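Local coordinates for protein beta-n-acetylhexosaminidase (Streptococcus pneumoniae, PDB 4AZI) that probably removes terminal beta-linked N-acetylglucosamine from glycans, as a family 20 glycoside hydrolase catalytic module of the pneumococcal exo-beta-D-N-acetylglucosaminidase StrH, at residues K6-K11 / D355-A359; V31-S35 / S106-G110. The protein carries 2 engineered substitutions. One frame throughout, in Å; residues are numbered along the deposited sequence.

Overall arrangement
Both contacts lie around the eight-stranded parallel barrel of this family 20 glycoside hydrolase module, and their centres are about 13 Å apart on the same side of the chain's centre. Interaction 1 joins helix 3-8 and the start of strand 10-16 to the loop between helices 339-352 and 362-368, so nearly the whole barrel chain runs between its halves. Interaction 2 falls within that span: helix 24-37, which follows strand 10-16, packs on the turn from helix 94-106 into strand 110-117. Arg-358 of interaction 1 approaches Asp-108 of interaction 2 in a long, weak ion pair. Interaction 1 thus brings the two ends of the barrel chain together, whereas interaction 2 links two early beta-alpha units.

Interaction 1 of 2, residues K6-K11 / D355-A359; sequences KLAKNK and DYFRA
Lys-11 reaches Tyr-356 and Phe-357 with two different parts of its side chain. CG, set beside the backbone N by chi1 (-77°), lies over the centre of the Phe-357 ring, a CH-pi contact 3.6 Å from Lys-11 CG to the ring centroid. Bends at chi2 (79°) and chi3 (51°) then turn NZ back toward the backbone. There Lys-11 NZ donates to Tyr-356 O at 2.7 Å, almost in line with the carbonyl bond. A second bond runs from Lys-11 NZ to Lys-9 O at 2.8 Å. Two carbonyls thus grip this buried charge and draw the turn after helix 3-8 onto the 355-359 loop.

Lys-6 behaves otherwise. Fully extended beyond CG, it runs across one face of the Tyr-356 ring, with CG 4.0 Å from the centroid and off-centre, and CD displaced toward the ring's rim. Lys-6 NZ then forms a salt bridge to Asp-355 OD2, 3.2 Å away, using the anti lone pair of that oxygen. Leu-7 presses CD2 on the loop backbone, 3.7 Å from Tyr-356 O, and also meets CG of Arg-358.

Phe-306 stacks on Tyr-356, and Tyr-39 meets Phe-357 edge-to-face. The contact joins helix 3-8 and the first barrel strand, 10-16, to the connection leaving helix 339-352 for helix 362-368.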
ATOM      1  N   LYS A   6      19.271   5.995   7.524  1.00 21.93           N
ATOM      2  CA  LYS A   6      18.437   4.877   7.978  1.00 21.15           C
ATOM      3  C   LYS A   6      17.062   5.335   8.447  1.00 20.46           C
ATOM      4  O   LYS A   6      16.043   4.765   8.044  1.00 20.20           O
ATOM      5  CB  LYS A   6      19.147   4.078   9.075  1.00 21.70           C
ATOM      6  CG  LYS A   6      20.338   3.285   8.569  1.00 21.73           C
ATOM      7  CD  LYS A   6      20.948   2.404   9.644  1.00 22.14           C
ATOM      8  CE  LYS A   6      22.095   1.584   9.073  1.00 22.74           C
ATOM      9  NZ  LYS A   6      22.711   0.682  10.090  1.00 24.09           N
ATOM     10  N   LEU A   7      17.032   6.373   9.278  1.00 19.68           N
ATOM     11  CA  LEU A   7      15.775   6.876   9.827  1.00 19.06           C
ATOM     12  C   LEU A   7      14.917   7.551   8.772  1.00 18.59           C
ATOM     13  O   LEU A   7      13.693   7.656   8.935  1.00 18.47           O
ATOM     14  CB  LEU A   7      16.018   7.832  11.000  1.00 19.29           C
ATOM     15  CG  LEU A   7      16.342   7.210  12.362  1.00 19.24           C
ATOM     16  CD1 LEU A   7      16.739   8.300  13.342  1.00 19.33           C
ATOM     17  CD2 LEU A   7      15.177   6.396  12.920  1.00 19.28           C
ATOM     18  N   ALA A   8      15.556   8.005   7.691  1.00 17.33           N
ATOM     19  CA  ALA A   8      14.834   8.658   6.607  1.00 16.88           C
ATOM     20  C   ALA A   8      14.195   7.658   5.632  1.00 16.14           C
ATOM     21  O   ALA A   8      13.349   8.035   4.826  1.00 15.74           O
ATOM     22  CB  ALA A   8      15.731   9.642   5.867  1.00 17.09           C
ATOM     23  N   LYS A   9      14.594   6.390   5.702  1.00 15.72           N
ATOM     24  CA  LYS A   9      13.949   5.365   4.880  1.00 15.13           C
ATOM     25  C   LYS A   9      12.498   5.149   5.308  1.00 14.61           C
ATOM     26  O   LYS A   9      12.154   5.335   6.489  1.00 14.32           O
ATOM     27  CB  LYS A   9      14.726   4.052   4.930  1.00 15.76           C
ATOM     28  CG  LYS A   9      15.987   4.073   4.083  1.00 16.55           C
ATOM     29  CD  LYS A   9      16.411   2.680   3.665  1.00 16.85           C
ATOM     30  CE  LYS A   9      17.390   2.754   2.505  1.00 16.99           C
ATOM     31  NZ  LYS A   9      17.687   1.414   1.944  1.00 16.74           N
ATOM     32  N   ASN A  10      11.650   4.772   4.352  1.00 13.76           N
ATOM     33  CA  ASN A  10      10.258   4.430   4.646  1.00 13.44           C
ATOM     34  C   ASN A  10      10.152   3.098   5.384  1.00 12.88           C
ATOM     35  O   ASN A  10      10.788   2.126   4.988  1.00 12.95           O
ATOM     36  CB  ASN A  10       9.434   4.361   3.354  1.00 13.44           C
ATOM     37  CG  ASN A  10       9.218   5.717   2.725  1.00 13.91           C
ATOM     38  OD1 ASN A  10       9.975   6.132   1.847  1.00 13.56           O
ATOM     39  ND2 ASN A  10       8.168   6.416   3.162  1.00 14.17           N
ATOM     40  N   LYS A  11       9.367   3.067   6.462  1.00 12.32           N
ATOM     41  CA  LYS A  11       9.002   1.816   7.143  1.00 11.50           C
ATOM     42  C   LYS A  11       7.489   1.684   7.096  1.00 11.02           C
ATOM     43  O   LYS A  11       6.754   2.456   7.729  1.00 10.76           O
ATOM     44  CB  LYS A  11       9.489   1.781   8.596  1.00 11.74           C
ATOM     45  CG  LYS A  11      10.981   1.504   8.776  1.00 11.92           C
ATOM     46  CD  LYS A  11      11.863   2.722   8.529  1.00 11.95           C
ATOM     47  CE  LYS A  11      11.379   3.930   9.314  1.00 12.59           C
ATOM     48  NZ  LYS A  11      12.389   5.026   9.294  1.00 12.99           N
ATOM     49  N   ASP A 355      17.750   0.157  14.237  1.00 17.58           N
ATOM     50  CA  ASP A 355      18.441   1.273  13.579  1.00 18.24           C
ATOM     51  C   ASP A 355      17.568   2.028  12.574  1.00 17.52           C
ATOM     52  O   ASP A 355      17.781   3.215  12.330  1.00 17.84           O
ATOM     53  CB  ASP A 355      19.718   0.786  12.876  1.00 19.87           C
ATOM     54  CG  ASP A 355      19.575  -0.616  12.285  1.00 21.44           C
ATOM     55  OD1 ASP A 355      18.815  -1.444  12.843  1.00 22.78           O
ATOM     56  OD2 ASP A 355      20.241  -0.898  11.268  1.00 22.49           O
ATOM     57  N   TYR A 356      16.593   1.335  11.993  1.00 16.57           N
ATOM     58  CA  TYR A 356      15.732   1.927  10.973  1.00 16.22           C
ATOM     59  C   TYR A 356      14.452   2.539  11.528  1.00 15.89           C
ATOM     60  O   TYR A 356      13.927   3.497  10.968  1.00 15.75           O
ATOM     61  CB  TYR A 356      15.396   0.896   9.890  1.00 15.82           C
ATOM     62  CG  TYR A 356      16.575   0.581   8.997  1.00 15.79           C
ATOM     63  CD1 TYR A 356      16.876   1.383   7.897  1.00 15.67           C
ATOM     64  CD2 TYR A 356      17.397  -0.513   9.260  1.00 15.93           C
ATOM     65  CE1 TYR A 356      17.959   1.101   7.086  1.00 15.54           C
ATOM     66  CE2 TYR A 356      18.481  -0.804   8.450  1.00 15.88           C
ATOM     67  CZ  TYR A 356      18.750   0.005   7.370  1.00 15.82           C
ATOM     68  OH  TYR A 356      19.827  -0.284   6.576  1.00 16.84           O
ATOM     69  N   PHE A 357      13.961   1.981  12.627  1.00 15.90           N
ATOM     70  CA  PHE A 357      12.702   2.416  13.220  1.00 16.04           C
ATOM     71  C   PHE A 357      12.889   3.487  14.279  1.00 16.33           C
ATOM     72  O   PHE A 357      13.845   3.445  15.059  1.00 16.33           O
ATOM     73  CB  PHE A 357      11.957   1.208  13.795  1.00 15.87           C
ATOM     74  CG  PHE A 357      11.374   0.309  12.741  1.00 15.90           C
ATOM     75  CD1 PHE A 357      12.192  -0.538  11.992  1.00 15.76           C
ATOM     76  CD2 PHE A 357      10.010   0.328  12.471  1.00 16.01           C
ATOM     77  CE1 PHE A 357      11.656  -1.357  11.009  1.00 16.02           C
ATOM     78  CE2 PHE A 357       9.469  -0.492  11.489  1.00 15.57           C
ATOM     79  CZ  PHE A 357      10.290  -1.337  10.757  1.00 15.99           C
ATOM     80  N   ARG A 358      11.963   4.443  14.310  1.00 16.42           N
ATOM     81  CA  ARG A 358      11.978   5.506  15.311  1.00 16.46           C
ATOM     82  C   ARG A 358      11.690   4.967  16.700  1.00 16.66           C
ATOM     83  O   ARG A 358      11.020   3.935  16.859  1.00 15.95           O
ATOM     84  CB  ARG A 358      10.937   6.588  14.987  1.00 16.43           C
ATOM     85  CG  ARG A 358      11.301   7.512  13.832  1.00 16.57           C
ATOM     86  CD  ARG A 358      10.281   8.632  13.698  1.00 16.79           C
ATOM     87  NE  ARG A 358      10.619   9.784  14.531  1.00 17.68           N
ATOM     88  CZ  ARG A 358       9.799  10.802  14.803  1.00 18.09           C
ATOM     89  NH1 ARG A 358       8.558  10.826  14.317  1.00 18.41           N
ATOM     90  NH2 ARG A 358      10.226  11.805  15.568  1.00 18.28           N
ATOM     91  N   ALA A 359      12.207   5.676  17.703  1.00 16.61           N
ATOM     92  CA  ALA A 359      11.759   5.509  19.083  1.00 16.80           C
ATOM     93  C   ALA A 359      10.279   5.889  19.179  1.00 16.83           C
ATOM     94  O   ALA A 359       9.710   6.449  18.239  1.00 16.59           O
ATOM     95  CB  ALA A 359      12.602   6.375  20.008  1.00 17.12           C
TER

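Interaction 2 of 2, residues V31-S35 / S106-G110; sequences VDKAS and SKDIG
This is a largely apolar helix-to-loop packing contact within the beta/alpha barrel: helix 24-37 lies against the turn that carries the chain from helix 94-106 into strand 110-117. Ile-109 supplies the apolar part. Its CD1 comes 3.9 Å from Ser-35 CA and also meets Ala-34 CB, while CG1 faces Val-31 CG1 at 4.5 Å. Chi1 (-64°) stands CG1 beside its own backbone N, and chi2 (-58°) then carries CD1 to the helix.

Lys-107 spans the other side of the contact by its aliphatic chain. Its CB sits 3.7 Å from Ser-35 OG, and CD packs on Val-31 CG1. Farther out, Lys-107 CE passes 3.4 Å from Asp-32 OD1, but a bend at chi4 (-66°) leaves Lys-107 NZ 4.0 Å from Asp-32 OD1, too far for a salt bridge, though the charges may still attract weakly. Lys-107 NZ donates to Asn-362 OD1, Ser-35 OG has a weak hydrogen bond with Asn-362 ND2, and Asp-32 OD1 accepts from Tyr-103 OH.

Helix 94-106 finishes in a Schellman motif with Asp-108, at positive phi, as its C-prime residue; Ile-109 follows. Val-42 of strand 41-45 touches both Val-31 and Ile-109, while Arg-365 of helix 362-368 borders Ser-35 and Lys-107.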
ATOM      1  N   VAL A  31      -2.454   2.579  12.985  1.00 14.47           N
ATOM      2  CA  VAL A  31      -1.685   3.837  12.973  1.00 14.32           C
ATOM      3  C   VAL A  31      -0.941   4.043  14.303  1.00 14.54           C
ATOM      4  O   VAL A  31       0.261   4.331  14.312  1.00 14.39           O
ATOM      5  CB  VAL A  31      -2.607   5.057  12.687  1.00 14.33           C
ATOM      6  CG1 VAL A  31      -1.943   6.369  13.090  1.00 14.05           C
ATOM      7  CG2 VAL A  31      -3.011   5.097  11.220  1.00 13.84           C
ATOM      8  N   ASP A  32      -1.676   3.874  15.406  1.00 14.67           N
ATOM      9  CA  ASP A  32      -1.145   3.932  16.777  1.00 14.95           C
ATOM     10  C   ASP A  32       0.021   2.983  16.995  1.00 14.71           C
ATOM     11  O   ASP A  32       1.067   3.379  17.512  1.00 14.69           O
ATOM     12  CB  ASP A  32      -2.237   3.558  17.790  1.00 14.87           C
ATOM     13  CG  ASP A  32      -3.286   4.631  17.953  1.00 15.31           C
ATOM     14  OD1 ASP A  32      -3.086   5.752  17.445  0.50 15.08           O
ATOM     15  OD2 ASP A  32      -4.310   4.345  18.612  0.50 14.84           O
ATOM     16  N   LYS A  33      -0.186   1.719  16.623  1.00 14.82           N
ATOM     17  CA  LYS A  33       0.838   0.697  16.760  1.00 14.84           C
ATOM     18  C   LYS A  33       2.035   0.983  15.872  1.00 14.47           C
ATOM     19  O   LYS A  33       3.163   0.745  16.280  1.00 14.43           O
ATOM     20  CB  LYS A  33       0.277  -0.696  16.454  1.00 15.26           C
ATOM     21  CG  LYS A  33       1.149  -1.834  16.959  1.00 15.79           C
ATOM     22  CD  LYS A  33       1.240  -1.823  18.479  1.00 16.59           C
ATOM     23  CE  LYS A  33       2.171  -2.905  18.994  1.00 17.09           C
ATOM     24  NZ  LYS A  33       2.305  -2.843  20.483  1.00 17.48           N
ATOM     25  N   ALA A  34       1.788   1.491  14.666  1.00 14.22           N
ATOM     26  CA  ALA A  34       2.877   1.881  13.762  1.00 13.87           C
ATOM     27  C   ALA A  34       3.684   3.042  14.340  1.00 13.66           C
ATOM     28  O   ALA A  34       4.911   3.038  14.291  1.00 13.46           O
ATOM     29  CB  ALA A  34       2.338   2.234  12.388  1.00 13.60           C
ATOM     30  N   SER A  35       2.984   4.023  14.901  1.00 13.98           N
ATOM     31  CA  SER A  35       3.626   5.185  15.514  1.00 14.29           C
ATOM     32  C   SER A  35       4.501   4.817  16.715  1.00 14.23           C
ATOM     33  O   SER A  35       5.568   5.404  16.908  1.00 14.42           O
ATOM     34  CB  SER A  35       2.586   6.221  15.934  1.00 14.32           C
ATOM     35  OG  SER A  35       3.230   7.324  16.544  1.00 15.31           O
ATOM     36  N   SER A 106      -0.918  13.620  12.548  1.00 16.53           N
ATOM     37  CA  SER A 106      -0.622  14.101  13.905  1.00 17.00           C
ATOM     38  C   SER A 106       0.417  13.235  14.628  1.00 17.35           C
ATOM     39  O   SER A 106       1.053  13.670  15.591  1.00 16.54           O
ATOM     40  CB  SER A 106      -1.908  14.202  14.746  1.00 17.14           C
ATOM     41  OG  SER A 106      -2.375  12.923  15.140  1.00 17.08           O
ATOM     42  N   LYS A 107       0.582  12.006  14.152  1.00 17.92           N
ATOM     43  CA  LYS A 107       1.582  11.102  14.692  1.00 18.69           C
ATOM     44  C   LYS A 107       2.745  10.871  13.718  1.00 19.13           C
ATOM     45  O   LYS A 107       3.477   9.885  13.847  1.00 19.74           O
ATOM     46  CB  LYS A 107       0.921   9.783  15.088  1.00 18.81           C
ATOM     47  CG  LYS A 107       0.041   9.906  16.326  1.00 19.20           C
ATOM     48  CD  LYS A 107      -0.881   8.711  16.466  1.00 19.36           C
ATOM     49  CE  LYS A 107      -1.879   8.920  17.597  1.00 19.66           C
ATOM     50  NZ  LYS A 107      -1.189   8.965  18.913  1.00 20.33           N
ATOM     51  N   ASP A 108       2.913  11.796  12.763  1.00 19.54           N
ATOM     52  CA  ASP A 108       3.969  11.741  11.735  1.00 19.40           C
ATOM     53  C   ASP A 108       3.968  10.402  10.969  1.00 18.31           C
ATOM     54  O   ASP A 108       5.015   9.858  10.633  1.00 18.46           O
ATOM     55  CB  ASP A 108       5.360  12.037  12.343  1.00 21.19           C
ATOM     56  CG  ASP A 108       5.489  13.467  12.888  1.00 22.71           C
ATOM     57  OD1 ASP A 108       4.893  14.405  12.314  1.00 23.96           O
ATOM     58  OD2 ASP A 108       6.210  13.653  13.891  1.00 23.59           O
ATOM     59  N   ILE A 109       2.772   9.879  10.718  1.00 17.10           N
ATOM     60  CA  ILE A 109       2.571   8.675   9.918  1.00 15.63           C
ATOM     61  C   ILE A 109       1.914   9.116   8.609  1.00 15.07           C
ATOM     62  O   ILE A 109       0.880   9.780   8.623  1.00 15.04           O
ATOM     63  CB  ILE A 109       1.663   7.645  10.653  1.00 15.38           C
ATOM     64  CG1 ILE A 109       2.316   7.114  11.945  1.00 15.36           C
ATOM     65  CG2 ILE A 109       1.269   6.488   9.741  1.00 15.19           C
ATOM     66  CD1 ILE A 109       3.667   6.436  11.778  1.00 15.14           C
ATOM     67  N   GLY A 110       2.522   8.772   7.481  1.00 14.08           N
ATOM     68  CA  GLY A 110       1.883   9.000   6.199  1.00 13.39           C
ATOM     69  C   GLY A 110       0.874   7.913   5.873  1.00 12.95           C
ATOM     70  O   GLY A 110       0.945   6.806   6.404  1.00 13.53           O
TER